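Local coordinates for UDP-glucose 4-epimerase (PDB 4WOK), which probably catalyses the interconversion of UDP-glucose and UDP-galactose, with a tightly associated nicotinamide-adenine-dinucleotide as cofactor, at residues Gly24-Lys29 / Gly188-Lys193; Val236-Arg241 / Val315-Asp320; Asp42-Gly47 / Phe57-Ile62; Arg203-Ala208 / Thr325-Phe330. The protein carries 2 engineered substitutions. One frame throughout, in Å; residues are numbered along the deposited sequence. Where two conformers were deposited one is given.

In the fold
Contact 3 holds the adenosine end of NAD at the edge of the Rossmann sheet, and its centre lies about 15 Å from that of contact 1. Contact 1 joins the first Rossmann helix to the loop carrying zinc ligand E192. Its helix packs on that of contact 2, with H26 CG 3.6 Å from V236 CG2; the two centres are about 13 Å apart. Its loop meets contact 4, where E192 O lies 3.7 Å from F330 CZ and the F330 side chain is about 6 Å from the zinc ion. Contacts 2 and 4 lie at the two ends of helix 319-326, their nearest atoms about 5 Å apart. Contacts 3 and 4 are farthest apart, about 26 Å between centres.

Contact 1: Gly24-Lys29 / Gly188-Lys193; sequences GSHTAK and GELGEK. With ZN (zinc ion), chain C.
L190 packs against S25 and H26 on the helix that follows the glycine-rich turn of the Rossmann-type fold, joining that helix to the loop that leads into the zinc site. The evidence for a CH-pi contact is direct: L190 CD2 stands 3.8 Å from the centroid of the H26 imidazole and only 7° off the ring normal, so the methyl sits squarely over one face. L190 CG is anti to the backbone N (chi1 -162°), which turns the isobutyl group toward the helix. There the same methyl also reaches S25, with CD2 3.7 Å from OG, while K29 brushes it loosely with its aliphatic CD. Within the helix, H26 ND1 is hydrogen-bonded to F22 O one turn back, which helps fix the ring, and S25 OG bonds to G21 O.

A water supplies the polar part of the contact. It donates to S25 OG at 2.8 Å and to G191 O at 2.7 Å, linking the helix to the loop backbone just beyond L190. One residue on, E192 OE1 binds the zinc ion at 2.2 Å, in a site completed by H194, E197 and H199.

Beside this contact, helix 236-251 lies against helix 22-33, where V236 touches H26 and A240 touches T27.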
loop_
_atom_site.group_PDB
_atom_site.type_symbol
_atom_site.label_atom_id
_atom_site.label_comp_id
_atom_site.label_asym_id
_atom_site.label_seq_id
_atom_site.Cartn_x
_atom_site.Cartn_y
_atom_site.Cartn_z
ATOM N N GLY A 24 -1.013 5.360 5.052
ATOM C CA GLY A 24 -0.690 6.781 5.162
ATOM C C GLY A 24 -0.538 7.215 6.614
ATOM O O GLY A 24 0.358 7.979 6.935
ATOM N N SER A 25 -1.414 6.735 7.496
ATOM C CA SER A 25 -1.328 7.114 8.904
ATOM C C SER A 25 -0.075 6.520 9.537
ATOM O O SER A 25 0.596 7.194 10.328
ATOM C CB SER A 25 -2.582 6.689 9.691
ATOM O OG SER A 25 -2.769 5.273 9.683
ATOM N N HIS A 26 0.265 5.276 9.189
ATOM C CA HIS A 26 1.517 4.696 9.691
ATOM C C HIS A 26 2.734 5.491 9.213
ATOM O O HIS A 26 3.742 5.628 9.931
ATOM C CB HIS A 26 1.654 3.233 9.265
ATOM C CG HIS A 26 0.849 2.285 10.101
ATOM N ND1 HIS A 26 -0.495 2.076 9.900
ATOM C CD2 HIS A 26 1.208 1.490 11.141
ATOM C CE1 HIS A 26 -0.939 1.193 10.786
ATOM N NE2 HIS A 26 0.073 0.826 11.549
ATOM N N THR A 27 2.644 5.999 7.991
ATOM C CA THR A 27 3.744 6.761 7.414
ATOM C C THR A 27 3.861 8.129 8.077
ATOM O O THR A 27 4.970 8.604 8.338
ATOM C CB THR A 27 3.558 6.904 5.897
ATOM O OG1 THR A 27 3.558 5.592 5.318
ATOM C CG2 THR A 27 4.680 7.760 5.275
ATOM N N ALA A 28 2.720 8.754 8.367
ATOM C CA ALA A 28 2.706 10.008 9.131
ATOM C C ALA A 28 3.346 9.829 10.516
ATOM O O ALA A 28 4.161 10.652 10.949
ATOM C CB ALA A 28 1.278 10.522 9.269
ATOM N N LYS A 29 2.970 8.761 11.219
ATOM C CA LYS A 29 3.583 8.451 12.517
ATOM C C LYS A 29 5.098 8.352 12.391
ATOM O O LYS A 29 5.843 8.909 13.211
ATOM C CB LYS A 29 3.010 7.141 13.080
ATOM C CG LYS A 29 3.652 6.664 14.389
ATOM C CD LYS A 29 2.898 5.448 14.948
ATOM C CE LYS A 29 3.278 5.138 16.389
ATOM N NZ LYS A 29 4.580 4.430 16.486
ATOM N N GLY A 188 0.526 -1.095 18.948
ATOM C CA GLY A 188 -0.872 -1.463 19.099
ATOM C C GLY A 188 -1.972 -0.413 18.995
ATOM O O GLY A 188 -3.150 -0.769 19.067
ATOM N N GLU A 189 -1.627 0.860 18.809
ATOM C CA GLU A 189 -2.663 1.905 18.780
ATOM C C GLU A 189 -3.092 2.368 17.387
ATOM O O GLU A 189 -3.890 3.296 17.265
ATOM C CB GLU A 189 -2.207 3.134 19.563
ATOM C CG GLU A 189 -1.950 2.886 21.044
ATOM C CD GLU A 189 -1.573 4.167 21.773
ATOM O OE1 GLU A 189 -1.890 5.267 21.258
ATOM O OE2 GLU A 189 -0.955 4.076 22.857
ATOM N N LEU A 190 -2.573 1.734 16.340
ATOM C CA LEU A 190 -2.912 2.142 14.972
ATOM C C LEU A 190 -3.099 0.915 14.088
ATOM O O LEU A 190 -2.201 0.079 13.979
ATOM C CB LEU A 190 -1.818 3.049 14.406
ATOM C CG LEU A 190 -2.113 3.931 13.202
ATOM C CD1 LEU A 190 -3.194 4.975 13.512
ATOM C CD2 LEU A 190 -0.818 4.600 12.741
ATOM N N GLY A 191 -4.259 0.800 13.454
ATOM C CA GLY A 191 -4.548 -0.410 12.712
ATOM C C GLY A 191 -5.227 -0.192 11.380
ATOM O O GLY A 191 -5.378 0.931 10.910
ATOM N N GLU A 192 -5.655 -1.297 10.776
ATOM C CA GLU A 192 -6.267 -1.260 9.463
ATOM C C GLU A 192 -7.785 -1.292 9.627
ATOM O O GLU A 192 -8.334 -2.317 10.028
ATOM C CB GLU A 192 -5.775 -2.453 8.632
ATOM C CG GLU A 192 -6.446 -2.615 7.275
ATOM C CD GLU A 192 -5.803 -3.721 6.469
ATOM O OE1 GLU A 192 -6.057 -3.811 5.258
ATOM O OE2 GLU A 192 -5.013 -4.496 7.045
ATOM N N LYS A 193 -8.457 -0.177 9.339
ATOM C CA LYS A 193 -9.905 -0.108 9.548
ATOM C C LYS A 193 -10.602 0.197 8.234
ATOM O O LYS A 193 -10.697 1.357 7.806
ATOM C CB LYS A 193 -10.264 0.942 10.611
HETATM ZN ZN ZN C . -8.111 -3.757 4.429
HETATM O O HOH W 1 -4.734 3.509 10.487
#

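Contact 2: Val236-Arg241 / Val315-Asp320; sequences VTDLAR and VYSDLD
The R241 guanidinium has V315 CG2 over one face, 3.8 Å from NH1 and offset toward the rim, and the D238 carboxylate at its edge. The Y316 ring has V315 CG2 above one face, again toward the rim; T237 CG2 approaches that ring obliquely, 3.5 Å from CE2. Guanidinium and phenol planes stand 79° apart, with R241 CD crossing near Y316 CE2.

Between these groups the D238 carboxylate faces the bend at 315-317, and four donors grip it, two at each oxygen. OD1 receives V315 N on the syn side at 2.9 Å, in a nearly straight bond (172°), and on the anti side R241 NH1 of the same helix at 2.8 Å, in a bent salt-bridge bond (134°); both donors are tilted out of the carboxylate plane, to the same face. OD2 takes Y316 N on its syn side at 2.9 Å, slightly out of plane, and S317 OG at 2.6 Å through its anti lone pair. S317 OG in turn accepts from H235 N, and R241 NH1 also bonds to H313 O.

Two backbone amides, a hydroxyl and a salt-bridged arginine would all favour the ionised carboxylate, and their spread over both oxygens fixes its rotation.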
loop_
_atom_site.group_PDB
_atom_site.type_symbol
_atom_site.label_atom_id
_atom_site.label_comp_id
_atom_site.label_asym_id
_atom_site.label_seq_id
_atom_site.Cartn_x
_atom_site.Cartn_y
_atom_site.Cartn_z
ATOM N N VAL A 236 3.148 -3.031 7.249
ATOM C CA VAL A 236 2.855 -1.626 6.978
ATOM C C VAL A 236 3.928 -0.676 7.542
ATOM O O VAL A 236 4.182 0.404 6.987
ATOM C CB VAL A 236 1.467 -1.256 7.542
ATOM C CG1 VAL A 236 1.421 -1.496 9.048
ATOM C CG2 VAL A 236 1.091 0.182 7.186
ATOM N N THR A 237 4.570 -1.070 8.637
ATOM C CA THR A 237 5.636 -0.236 9.188
ATOM C C THR A 237 6.838 -0.231 8.253
ATOM O O THR A 237 7.503 0.800 8.088
ATOM C CB THR A 237 6.059 -0.703 10.589
ATOM O OG1 THR A 237 4.918 -0.651 11.456
ATOM C CG2 THR A 237 7.149 0.208 11.149
ATOM N N ASP A 238 7.121 -1.380 7.641
ATOM C CA ASP A 238 8.154 -1.458 6.612
ATOM C C ASP A 238 7.786 -0.564 5.426
ATOM O O ASP A 238 8.648 0.081 4.837
ATOM C CB ASP A 238 8.357 -2.901 6.144
ATOM C CG ASP A 238 9.298 -3.691 7.056
ATOM O OD1 ASP A 238 10.270 -3.089 7.567
ATOM O OD2 ASP A 238 9.061 -4.907 7.259
ATOM N N LEU A 239 6.506 -0.530 5.072
ATOM C CA LEU A 239 6.061 0.360 3.989
ATOM C C LEU A 239 6.289 1.811 4.374
ATOM O O LEU A 239 6.772 2.598 3.563
ATOM C CB LEU A 239 4.582 0.119 3.642
ATOM C CG LEU A 239 4.309 -1.192 2.905
ATOM C CD1 LEU A 239 2.818 -1.451 2.823
ATOM C CD2 LEU A 239 4.940 -1.192 1.522
ATOM N N ALA A 240 5.938 2.166 5.606
ATOM C CA ALA A 240 6.200 3.515 6.107
ATOM C C ALA A 240 7.687 3.850 5.969
ATOM O O ALA A 240 8.053 4.883 5.413
ATOM C CB ALA A 240 5.759 3.645 7.558
ATOM N N ARG A 241 8.534 2.947 6.450
ATOM C CA ARG A 241 9.983 3.144 6.360
ATOM C C ARG A 241 10.442 3.439 4.925
ATOM O O ARG A 241 11.197 4.386 4.690
ATOM C CB ARG A 241 10.721 1.916 6.910
ATOM C CG ARG A 241 10.482 1.655 8.403
ATOM C CD ARG A 241 11.275 0.423 8.912
ATOM N NE ARG A 241 12.664 0.461 8.456
ATOM C CZ ARG A 241 13.198 -0.413 7.608
ATOM N NH1 ARG A 241 12.474 -1.424 7.149
ATOM N NH2 ARG A 241 14.464 -0.286 7.234
ATOM N N VAL A 315 12.284 -5.195 7.969
ATOM C CA VAL A 315 12.730 -5.703 9.265
ATOM C C VAL A 315 11.550 -6.120 10.136
ATOM O O VAL A 315 11.747 -6.647 11.219
ATOM C CB VAL A 315 13.585 -4.666 10.035
ATOM C CG1 VAL A 315 14.802 -4.264 9.215
ATOM C CG2 VAL A 315 12.766 -3.444 10.410
ATOM N N TYR A 316 10.328 -5.898 9.658
ATOM C CA TYR A 316 9.137 -6.266 10.427
ATOM C C TYR A 316 8.216 -7.227 9.677
ATOM O O TYR A 316 7.098 -7.493 10.120
ATOM C CB TYR A 316 8.325 -5.016 10.809
ATOM C CG TYR A 316 9.047 -3.988 11.658
ATOM C CD1 TYR A 316 9.413 -4.269 12.966
ATOM C CD2 TYR A 316 9.328 -2.724 11.160
ATOM C CE1 TYR A 316 10.063 -3.325 13.749
ATOM C CE2 TYR A 316 9.974 -1.776 11.933
ATOM C CZ TYR A 316 10.337 -2.076 13.225
ATOM O OH TYR A 316 10.980 -1.130 13.994
ATOM N N SER A 317 8.666 -7.742 8.541
ATOM C CA SER A 317 7.750 -8.443 7.659
ATOM C C SER A 317 7.845 -9.969 7.730
ATOM O O SER A 317 7.433 -10.666 6.802
ATOM C CB SER A 317 7.957 -7.968 6.226
ATOM O OG SER A 317 7.552 -6.612 6.087
ATOM N N ASP A 318 8.367 -10.489 8.834
ATOM C CA ASP A 318 8.238 -11.916 9.101
ATOM C C ASP A 318 6.772 -12.203 9.449
ATOM O O ASP A 318 6.104 -11.368 10.061
ATOM C CB ASP A 318 9.178 -12.345 10.230
ATOM C CG ASP A 318 9.047 -11.464 11.452
ATOM O OD1 ASP A 318 9.526 -10.306 11.416
ATOM O OD2 ASP A 318 8.458 -11.932 12.448
ATOM N N LEU A 319 6.264 -13.360 9.039
ATOM C CA LEU A 319 4.845 -13.676 9.228
ATOM C C LEU A 319 4.400 -13.487 10.675
ATOM O O LEU A 319 3.345 -12.914 10.945
ATOM C CB LEU A 319 4.555 -15.108 8.779
ATOM C CG LEU A 319 3.091 -15.530 8.906
ATOM C CD1 LEU A 319 2.179 -14.592 8.119
ATOM C CD2 LEU A 319 2.916 -16.965 8.447
ATOM N N ASP A 320 5.228 -13.956 11.602
ATOM C CA ASP A 320 4.865 -13.889 13.009
ATOM C C ASP A 320 4.648 -12.443 13.478
ATOM O O ASP A 320 3.683 -12.179 14.196
ATOM C CB ASP A 320 5.915 -14.601 13.868
ATOM C CG ASP A 320 5.611 -16.088 14.048
ATOM O OD1 ASP A 320 4.981 -16.688 13.145
ATOM O OD2 ASP A 320 5.994 -16.656 15.091
#

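Contact 3: Asp42-Gly47 / Phe57-Ile62; sequences DNLSTG and FVEGDI. With NAD (nicotinamide-adenine-dinucleotide), chain B.
F57 meets the first segment through its ring tip, with CZ 3.8 Å from L44 CD2 in an apolar contact; the ring also approaches D42 O obliquely, and E59 N lies above the middle of one face. V58 turns its carbonyl to the neighbouring strand, where O accepts D42 N at 3.3 Å, a long bond nearly along the C=O axis. E59 forms the parallel bridge with D42: its CA-H points at D42 O, and the side chain bends at chi2 (-76°), which brings OE2 beside N43 CA. G60 N then donates to D42 O at 3.0 Å, arriving from above the carbonyl plane, 57° out of it.

This bridge joins strand 57-59, at the sheet's edge, to strand 37-42, whose terminal acid receives the adenosine ribose as is usual in NAD-binding Rossmann folds. D42 takes both hydroxyls: O2B donates to OD1 at 2.7 Å and O3B to OD2 at 2.6 Å. OD1 also accepts L44 N through its anti lone pair, an Asx turn, and A20 N bonds to OD2, which further fixes the carboxylate. N43 makes a second Asx turn, its OD1 accepting both S45 N and S45 OG.

D61 comes next and splits its oxygens. OD2 is met by N43 ND2 at 3.0 Å from above the carboxylate plane, although OD2 itself lies near the N43 amide plane; OD1 accepts adenine N6A at 2.9 Å. I62 N donates to N1A at 2.9 Å, reading the adjacent ring nitrogen, while I62 CG1 and CG2 pack near the adenine.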
loop_
_atom_site.group_PDB
_atom_site.type_symbol
_atom_site.label_atom_id
_atom_site.label_comp_id
_atom_site.label_asym_id
_atom_site.label_seq_id
_atom_site.Cartn_x
_atom_site.Cartn_y
_atom_site.Cartn_z
ATOM N N ASP A 42 -6.741 14.652 3.142
ATOM C CA ASP A 42 -7.511 13.398 3.036
ATOM C C ASP A 42 -8.983 13.726 3.004
ATOM O O ASP A 42 -9.419 14.645 3.707
ATOM C CB ASP A 42 -7.196 12.487 4.231
ATOM C CG ASP A 42 -7.563 11.037 3.982
ATOM O OD1 ASP A 42 -8.764 10.747 3.772
ATOM O OD2 ASP A 42 -6.651 10.184 3.997
ATOM N N ASN A 43 -9.768 13.005 2.201
ATOM C CA ASN A 43 -11.180 13.352 2.114
ATOM C C ASN A 43 -12.057 12.522 3.053
ATOM O O ASN A 43 -13.286 12.675 3.056
ATOM C CB ASN A 43 -11.686 13.244 0.657
ATOM C CG ASN A 43 -11.713 11.810 0.116
ATOM O OD1 ASN A 43 -11.350 10.846 0.793
ATOM N ND2 ASN A 43 -12.163 11.678 -1.129
ATOM N N LEU A 44 -11.407 11.649 3.824
ATOM C CA LEU A 44 -12.039 10.725 4.795
ATOM C C LEU A 44 -13.056 9.758 4.190
ATOM O O LEU A 44 -13.890 9.193 4.915
ATOM C CB LEU A 44 -12.707 11.502 5.929
ATOM C CG LEU A 44 -11.768 12.477 6.653
ATOM C CD1 LEU A 44 -12.507 13.194 7.779
ATOM C CD2 LEU A 44 -10.497 11.754 7.199
ATOM N N SER A 45 -12.963 9.529 2.883
ATOM C CA SER A 45 -13.858 8.578 2.220
ATOM C C SER A 45 -13.682 7.146 2.748
ATOM O O SER A 45 -14.665 6.425 2.941
ATOM C CB SER A 45 -13.634 8.599 0.704
ATOM O OG SER A 45 -12.258 8.392 0.389
ATOM N N THR A 46 -12.440 6.722 2.972
ATOM C CA THR A 46 -12.190 5.391 3.546
ATOM C C THR A 46 -11.258 5.461 4.760
ATOM O O THR A 46 -11.114 4.481 5.496
ATOM C CB THR A 46 -11.590 4.416 2.506
ATOM O OG1 THR A 46 -10.407 4.981 1.934
ATOM C CG2 THR A 46 -12.595 4.131 1.402
ATOM N N GLY A 47 -10.638 6.623 4.958
ATOM C CA GLY A 47 -9.759 6.849 6.097
ATOM C C GLY A 47 -10.505 7.418 7.287
ATOM O O GLY A 47 -11.741 7.532 7.264
ATOM N N PHE A 57 -4.209 18.621 9.982
ATOM C CA PHE A 57 -5.164 17.907 9.136
ATOM C C PHE A 57 -5.888 18.886 8.239
ATOM O O PHE A 57 -6.404 19.898 8.697
ATOM C CB PHE A 57 -6.166 17.129 9.982
ATOM C CG PHE A 57 -7.289 16.503 9.167
ATOM C CD1 PHE A 57 -7.003 15.629 8.130
ATOM C CD2 PHE A 57 -8.616 16.800 9.441
ATOM C CE1 PHE A 57 -8.042 15.034 7.372
ATOM C CE2 PHE A 57 -9.649 16.222 8.698
ATOM C CZ PHE A 57 -9.358 15.346 7.660
ATOM N N VAL A 58 -5.889 18.600 6.947
ATOM C CA VAL A 58 -6.679 19.361 6.007
ATOM C C VAL A 58 -7.646 18.384 5.382
ATOM O O VAL A 58 -7.212 17.478 4.684
ATOM C CB VAL A 58 -5.820 20.006 4.925
ATOM C CG1 VAL A 58 -6.695 20.756 3.917
ATOM C CG2 VAL A 58 -4.780 20.960 5.549
ATOM N N GLU A 59 -8.940 18.537 5.646
ATOM C CA GLU A 59 -9.925 17.706 4.949
ATOM C C GLU A 59 -10.091 18.252 3.544
ATOM O O GLU A 59 -10.321 19.446 3.355
ATOM C CB GLU A 59 -11.280 17.692 5.664
ATOM C CG GLU A 59 -12.252 16.609 5.145
ATOM C CD GLU A 59 -12.926 16.933 3.796
ATOM O OE1 GLU A 59 -13.449 18.054 3.643
ATOM O OE2 GLU A 59 -12.977 16.049 2.897
ATOM N N GLY A 60 -10.002 17.381 2.553
ATOM C CA GLY A 60 -10.171 17.827 1.186
ATOM C C GLY A 60 -9.991 16.682 0.214
ATOM O O GLY A 60 -9.417 15.642 0.561
ATOM N N ASP A 61 -10.483 16.884 -1.000
ATOM C CA ASP A 61 -10.348 15.914 -2.069
ATOM C C ASP A 61 -9.204 16.314 -2.970
ATOM O O ASP A 61 -9.019 17.510 -3.244
ATOM C CB ASP A 61 -11.650 15.827 -2.884
ATOM C CG ASP A 61 -11.775 14.516 -3.632
ATOM O OD1 ASP A 61 -10.967 14.255 -4.556
ATOM O OD2 ASP A 61 -12.673 13.731 -3.272
ATOM N N ILE A 62 -8.426 15.345 -3.445
ATOM C CA ILE A 62 -7.355 15.721 -4.372
ATOM C C ILE A 62 -7.906 16.252 -5.700
ATOM O O ILE A 62 -7.197 16.951 -6.440
ATOM C CB ILE A 62 -6.390 14.554 -4.642
ATOM C CG1 ILE A 62 -7.137 13.365 -5.277
ATOM C CG2 ILE A 62 -5.700 14.160 -3.360
ATOM C CD1 ILE A 62 -6.217 12.140 -5.510
HETATM P PA NAD B . -6.863 3.302 2.695
HETATM O O1A NAD B . -8.165 3.423 1.926
HETATM O O2A NAD B . -6.776 2.981 4.158
HETATM O O5B NAD B . -6.160 4.883 2.587
HETATM C C5B NAD B . -6.641 5.578 1.457
HETATM C C4B NAD B . -6.736 7.053 1.927
HETATM O O4B NAD B . -6.932 7.922 0.803
HETATM C C3B NAD B . -7.999 7.080 2.796
HETATM O O3B NAD B . -7.682 7.771 3.978
HETATM C C2B NAD B . -8.999 7.863 1.909
HETATM O O2B NAD B . -9.871 8.591 2.681
HETATM C C1B NAD B . -8.021 8.810 1.122
HETATM N N9A NAD B . -8.560 9.195 -0.197
HETATM C C8A NAD B . -9.093 8.373 -1.214
HETATM N N7A NAD B . -9.457 9.068 -2.297
HETATM C C5A NAD B . -9.153 10.395 -1.968
HETATM C C6A NAD B . -9.311 11.601 -2.685
HETATM N N6A NAD B . -9.862 11.595 -3.945
HETATM N N1A NAD B . -8.918 12.770 -2.126
HETATM C C2A NAD B . -8.384 12.726 -0.862
HETATM N N3A NAD B . -8.183 11.646 -0.053
HETATM C C4A NAD B . -8.583 10.490 -0.666
HETATM O O3 NAD B . -6.051 2.382 1.656
HETATM P PN NAD B . -4.542 1.972 2.064
HETATM O O1N NAD B . -3.838 2.736 3.149
HETATM O O2N NAD B . -4.525 0.494 1.892
HETATM O O5D NAD B . -3.560 2.218 0.662
HETATM C C5D NAD B . -3.493 3.505 0.292
HETATM C C4D NAD B . -2.497 3.542 -0.868
HETATM O O4D NAD B . -1.698 2.289 -0.857
HETATM C C3D NAD B . -3.268 3.530 -2.203
HETATM O O3D NAD B . -2.481 4.250 -3.097
HETATM C C2D NAD B . -3.256 2.036 -2.544
HETATM O O2D NAD B . -3.329 1.753 -3.885
HETATM C C1D NAD B . -1.792 1.750 -2.135
HETATM N N1N NAD B . -1.603 0.214 -2.048
HETATM C C2N NAD B . -2.182 -0.442 -0.965
HETATM C C3N NAD B . -2.019 -1.849 -0.869
HETATM C C7N NAD B . -2.642 -2.572 0.295
HETATM O O7N NAD B . -2.490 -3.790 0.425
HETATM N N7N NAD B . -3.380 -1.843 1.207
HETATM C C4N NAD B . -1.302 -2.525 -1.859
HETATM C C5N NAD B . -0.739 -1.836 -2.932
HETATM C C6N NAD B . -0.898 -0.446 -3.024
#

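Contact 4: Arg203-Ala208 / Thr325-Phe330; sequences RAMMAA and TAAPHF. Engineered in segment 325-330: H329 (natural residue Tyr). With PO4 (phosphate ion), chain D.
A326 O accepts H329 N at 2.9 Å, and A327 O accepts F330 N at 3.0 Å; these are i-to-i+3 bonds of the 3-10 turn 327-329 that follows helix 319-326 and carries the contact surface on to F330. Against that surface lies M205 of helix 200-209, extended beyond CG (chi3 173°), which carries SD and CE to A326 and A327. M205 SD sits 3.8 Å from A326 CB and 3.7 Å from A327 CA, and CE passes on to A327 CB.

F330 receives both methionines. Its CD2 lies 3.8 Å from M205 SD, and its CD1 lies 3.7 Å from M206 CG, so the two ortho carbons have different partners. Neither sulfur stands over the ring centre: M205 SD is 5.0 Å from the centroid and 65° off the normal, M206 SD 5.2 Å and 54°.

The engineered H329, tyrosine in the natural sequence, makes no side-chain contact with 203-208. Its ND1 donates to O3 of a phosphate ion, probably from the crystallisation liquor, that lies at the ring edge.

No hydrogen bond joins the two segments. I276 of helix 269-280 and L332 add to the packing of M205, and Met-aromatic packing on F330 joins helix 200-209 to the 3-10 turn after helix 319-326.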
loop_
_atom_site.group_PDB
_atom_site.type_symbol
_atom_site.label_atom_id
_atom_site.label_comp_id
_atom_site.label_asym_id
_atom_site.label_seq_id
_atom_site.Cartn_x
_atom_site.Cartn_y
_atom_site.Cartn_z
ATOM N N ARG A 203 -9.469 -10.492 6.935
ATOM C CA ARG A 203 -10.645 -11.343 6.825
ATOM C C ARG A 203 -10.436 -12.654 7.587
ATOM O O ARG A 203 -11.319 -13.115 8.318
ATOM C CB ARG A 203 -10.976 -11.610 5.356
ATOM C CG ARG A 203 -11.607 -10.405 4.642
ATOM C CD ARG A 203 -11.935 -10.709 3.183
ATOM N NE ARG A 203 -12.782 -11.895 3.038
ATOM C CZ ARG A 203 -12.427 -12.994 2.373
ATOM N NH1 ARG A 203 -11.237 -13.058 1.780
ATOM N NH2 ARG A 203 -13.262 -14.029 2.292
ATOM N N ALA A 204 -9.256 -13.246 7.444
ATOM C CA ALA A 204 -8.990 -14.512 8.131
ATOM C C ALA A 204 -9.074 -14.322 9.649
ATOM O O ALA A 204 -9.600 -15.174 10.368
ATOM C CB ALA A 204 -7.632 -15.068 7.727
ATOM N N MET A 205 -8.577 -13.187 10.134
ATOM C CA MET A 205 -8.600 -12.903 11.568
ATOM C C MET A 205 -10.009 -12.625 12.070
ATOM O O MET A 205 -10.412 -13.102 13.141
ATOM C CB MET A 205 -7.688 -11.715 11.898
ATOM C CG MET A 205 -6.231 -12.066 11.796
ATOM S SD MET A 205 -5.127 -10.677 12.089
ATOM C CE MET A 205 -3.568 -11.563 12.088
ATOM N N MET A 206 -10.753 -11.843 11.303
ATOM C CA MET A 206 -12.139 -11.567 11.635
ATOM C C MET A 206 -12.924 -12.870 11.731
ATOM O O MET A 206 -13.742 -13.035 12.630
ATOM C CB MET A 206 -12.767 -10.641 10.596
ATOM C CG MET A 206 -12.225 -9.201 10.652
ATOM S SD MET A 206 -12.680 -8.257 9.182
ATOM C CE MET A 206 -14.450 -8.108 9.423
ATOM N N ALA A 207 -12.653 -13.789 10.812
ATOM C CA ALA A 207 -13.349 -15.079 10.800
ATOM C C ALA A 207 -12.970 -15.897 12.043
ATOM O O ALA A 207 -13.830 -16.452 12.715
ATOM C CB ALA A 207 -13.028 -15.840 9.533
ATOM N N ALA A 208 -11.679 -15.943 12.362
ATOM C CA ALA A 208 -11.223 -16.641 13.567
ATOM C C ALA A 208 -11.847 -16.011 14.811
ATOM O O ALA A 208 -12.157 -16.695 15.778
ATOM C CB ALA A 208 -9.705 -16.618 13.656
ATOM N N THR A 325 0.994 -8.380 15.308
ATOM C CA THR A 325 0.651 -6.967 15.446
ATOM C C THR A 325 -0.744 -6.660 14.912
ATOM O O THR A 325 -1.391 -5.730 15.379
ATOM C CB THR A 325 1.694 -6.049 14.755
ATOM O OG1 THR A 325 1.814 -6.386 13.369
ATOM C CG2 THR A 325 3.036 -6.231 15.420
ATOM N N ALA A 326 -1.224 -7.449 13.957
ATOM C CA ALA A 326 -2.559 -7.216 13.405
ATOM C C ALA A 326 -3.665 -7.799 14.287
ATOM O O ALA A 326 -4.722 -7.194 14.454
ATOM C CB ALA A 326 -2.656 -7.787 12.001
ATOM N N ALA A 327 -3.405 -8.973 14.855
ATOM C CA ALA A 327 -4.437 -9.736 15.563
ATOM C C ALA A 327 -5.262 -8.944 16.601
ATOM O O ALA A 327 -6.489 -9.067 16.619
ATOM C CB ALA A 327 -3.802 -10.960 16.217
ATOM N N PRO A 328 -4.614 -8.125 17.458
ATOM C CA PRO A 328 -5.412 -7.396 18.458
ATOM C C PRO A 328 -6.431 -6.425 17.881
ATOM O O PRO A 328 -7.358 -6.021 18.587
ATOM C CB PRO A 328 -4.347 -6.625 19.252
ATOM C CG PRO A 328 -3.111 -7.434 19.089
ATOM C CD PRO A 328 -3.169 -7.925 17.680
ATOM N N HIS A 329 -6.271 -6.052 16.616
ATOM C CA HIS A 329 -7.201 -5.128 16.005
ATOM C C HIS A 329 -8.435 -5.816 15.439
ATOM O O HIS A 329 -9.380 -5.152 15.034
ATOM C CB HIS A 329 -6.496 -4.332 14.911
ATOM C CG HIS A 329 -5.441 -3.412 15.439
ATOM N ND1 HIS A 329 -5.739 -2.194 16.004
ATOM C CD2 HIS A 329 -4.096 -3.552 15.513
ATOM C CE1 HIS A 329 -4.611 -1.608 16.389
ATOM N NE2 HIS A 329 -3.607 -2.410 16.101
ATOM N N PHE A 330 -8.442 -7.143 15.422
ATOM C CA PHE A 330 -9.578 -7.849 14.845
ATOM C C PHE A 330 -10.200 -8.826 15.832
ATOM O O PHE A 330 -10.679 -9.870 15.444
ATOM C CB PHE A 330 -9.158 -8.578 13.569
ATOM C CG PHE A 330 -8.667 -7.654 12.492
ATOM C CD1 PHE A 330 -9.562 -6.869 11.772
ATOM C CD2 PHE A 330 -7.321 -7.562 12.209
ATOM C CE1 PHE A 330 -9.115 -5.995 10.785
ATOM C CE2 PHE A 330 -6.858 -6.691 11.221
ATOM C CZ PHE A 330 -7.757 -5.909 10.509
HETATM P P PO4 D . -9.683 -1.580 17.338
HETATM O O1 PO4 D . -8.987 -1.322 18.656
HETATM O O2 PO4 D . -10.644 -2.749 17.474
HETATM O O3 PO4 D . -8.623 -1.860 16.295
HETATM O O4 PO4 D . -10.465 -0.352 16.933
#